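Local coordinates for conserved hypothetical protein TM0613 (PDB 1O3U) that is of unknown function but belongs to the HEPN domain family and forms a helical bundle that pairs with a second copy of itself, at residues 42-47 against 61-66. Numbering follows the deposited sequence.
Sequences AAEKAV and YSVPDF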
loop_
_atom_site.group_PDB
_atom_site.type_symbol
_atom_site.label_atom_id
_atom_site.label_comp_id
_atom_site.label_asym_id
_atom_site.label_seq_id
_atom_site.Cartn_x
_atom_site.Cartn_y
_atom_site.Cartn_z
ATOM N N ALA A 42 -2.396 -5.816 0.912
ATOM C CA ALA A 42 -2.071 -6.953 0.045
ATOM C C ALA A 42 -3.365 -7.606 -0.436
ATOM O O ALA A 42 -3.496 -7.917 -1.615
ATOM C CB ALA A 42 -1.250 -7.934 0.770
ATOM N N ALA A 43 -4.318 -7.804 0.479
ATOM C CA ALA A 43 -5.578 -8.498 0.126
ATOM C C ALA A 43 -6.399 -7.623 -0.849
ATOM O O ALA A 43 -6.946 -8.098 -1.842
ATOM C CB ALA A 43 -6.369 -8.798 1.361
ATOM N N GLU A 44 -6.487 -6.345 -0.546
ATOM C CA GLU A 44 -7.125 -5.373 -1.448
ATOM C C GLU A 44 -6.578 -5.401 -2.872
ATOM O O GLU A 44 -7.327 -5.466 -3.871
ATOM C CB GLU A 44 -6.977 -3.960 -0.854
ATOM C CG GLU A 44 -7.803 -3.740 0.371
ATOM C CD GLU A 44 -7.753 -2.315 0.894
ATOM O OE1 GLU A 44 -7.530 -1.350 0.077
ATOM O OE2 GLU A 44 -8.002 -2.186 2.130
ATOM N N LYS A 45 -5.261 -5.338 -2.987
ATOM C CA LYS A 45 -4.618 -5.307 -4.277
ATOM C C LYS A 45 -4.859 -6.629 -5.041
ATOM O O LYS A 45 -5.058 -6.604 -6.248
ATOM C CB LYS A 45 -3.132 -4.973 -4.138
ATOM C CG LYS A 45 -2.861 -3.516 -3.697
ATOM C CD LYS A 45 -1.400 -3.161 -3.766
ATOM C CE LYS A 45 -1.101 -1.717 -3.331
ATOM N NZ LYS A 45 -0.652 -1.556 -1.926
ATOM N N ALA A 46 -4.863 -7.761 -4.332
ATOM C CA ALA A 46 -5.017 -9.080 -4.953
ATOM C C ALA A 46 -6.415 -9.133 -5.607
ATOM O O ALA A 46 -6.567 -9.518 -6.762
ATOM C CB ALA A 46 -4.894 -10.177 -3.925
ATOM N N VAL A 47 -7.425 -8.690 -4.893
ATOM C CA VAL A 47 -8.788 -8.746 -5.457
ATOM C C VAL A 47 -8.957 -7.784 -6.642
ATOM O O VAL A 47 -9.599 -8.113 -7.653
ATOM C CB VAL A 47 -9.857 -8.497 -4.385
ATOM C CG1 VAL A 47 -11.254 -8.587 -4.997
ATOM C CG2 VAL A 47 -9.723 -9.481 -3.228
ATOM N N TYR A 61 -13.425 0.415 -0.844
ATOM C CA TYR A 61 -12.117 0.497 -0.245
ATOM C C TYR A 61 -11.763 -0.856 0.287
ATOM O O TYR A 61 -10.643 -1.322 0.115
ATOM C CB TYR A 61 -12.163 1.569 0.837
ATOM C CG TYR A 61 -12.716 2.863 0.276
ATOM C CD1 TYR A 61 -11.973 3.621 -0.642
ATOM C CD2 TYR A 61 -13.993 3.299 0.604
ATOM C CE1 TYR A 61 -12.483 4.807 -1.185
ATOM C CE2 TYR A 61 -14.506 4.483 0.076
ATOM C CZ TYR A 61 -13.750 5.229 -0.822
ATOM O OH TYR A 61 -14.265 6.396 -1.332
ATOM N N SER A 62 -12.741 -1.521 0.889
ATOM C CA SER A 62 -12.450 -2.629 1.744
ATOM C C SER A 62 -12.374 -3.932 0.935
ATOM O O SER A 62 -12.930 -4.048 -0.142
ATOM C CB SER A 62 -13.499 -2.717 2.848
ATOM O OG SER A 62 -14.728 -3.183 2.354
ATOM N N VAL A 63 -11.681 -4.900 1.493
ATOM C CA VAL A 63 -11.657 -6.254 0.920
ATOM C C VAL A 63 -13.039 -6.871 0.932
ATOM O O VAL A 63 -13.421 -7.454 -0.062
ATOM C CB VAL A 63 -10.635 -7.163 1.637
ATOM C CG1 VAL A 63 -10.570 -8.537 0.981
ATOM C CG2 VAL A 63 -9.294 -6.491 1.602
ATOM N N PRO A 64 -13.829 -6.739 2.008
ATOM C CA PRO A 64 -15.224 -7.166 1.937
ATOM C C PRO A 64 -15.992 -6.504 0.801
ATOM O O PRO A 64 -16.763 -7.225 0.184
ATOM C CB PRO A 64 -15.799 -6.755 3.296
ATOM C CG PRO A 64 -14.689 -6.736 4.174
ATOM C CD PRO A 64 -13.515 -6.238 3.357
ATOM N N ASP A 65 -15.739 -5.222 0.501
ATOM C CA ASP A 65 -16.411 -4.525 -0.599
ATOM C C ASP A 65 -16.116 -5.261 -1.903
ATOM O O ASP A 65 -17.021 -5.662 -2.617
ATOM C CB ASP A 65 -15.953 -3.056 -0.754
ATOM C CG ASP A 65 -16.536 -2.125 0.284
ATOM O OD1 ASP A 65 -17.559 -2.463 0.922
ATOM O OD2 ASP A 65 -16.013 -1.011 0.522
ATOM N N PHE A 66 -14.840 -5.462 -2.197
ATOM C CA PHE A 66 -14.456 -6.033 -3.482
ATOM C C PHE A 66 -14.883 -7.504 -3.601
ATOM O O PHE A 66 -15.364 -7.928 -4.638
ATOM C CB PHE A 66 -12.955 -5.914 -3.711
ATOM C CG PHE A 66 -12.413 -4.503 -3.626
ATOM C CD1 PHE A 66 -13.000 -3.460 -4.307
ATOM C CD2 PHE A 66 -11.245 -4.255 -2.923
ATOM C CE1 PHE A 66 -12.468 -2.187 -4.246
ATOM C CE2 PHE A 66 -10.723 -2.964 -2.852
ATOM C CZ PHE A 66 -11.338 -1.942 -3.525
#
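V63 and E44 meet where the first turn of helix 63-70 packs on helix 32-54, their CA atoms 5.2 Å apart, the shortest such spacing between 42-47 and 61-66. V63 points its side chain at the opposing helix; its CG2 branch lies 3.4 Å from E44 CG and 3.7 Å from A43 CB, so one methyl touches two successive residues. The E44 chain is extended beyond CG (chi2 -175°), which carries the carboxylate past V63 to the backbone of Y61. There E44 OE1 stands 3.1 Å from Y61 O; both are acceptors, so this approach is no hydrogen bond, and the packing of E44 comes through its CG, against V63 CG2. Replacing E44 by an alanine would remove CG and the carboxylate, and would probably leave V63 CG2 short of its closest contact in 42-47. One turn along, V47 CG1 comes within 3.4 Å of F66 CB, the two side chains crossing obliquely. The F66 ring lies near the backbone of E44, with F66 CD2 4.2 Å from E44 O. S62, at the N-cap of the shorter helix, and D65 form a capping box: D65 N donates to S62 OG (2.9 Å), and S62 N returns a weak bond to D65 OD2, which also takes Y61 N on its anti lone pair. The 302 Å² buried here is mainly apolar helix-on-helix packing within the HEPN domain. Around it, V63 also touches A84 of helix 78-88, V47 reaches I124 and C128 of helix 104-132, and F66 continues along helix 32-54 to K48 and F51, while the Y61 ring stacks with H11 of the second subunit.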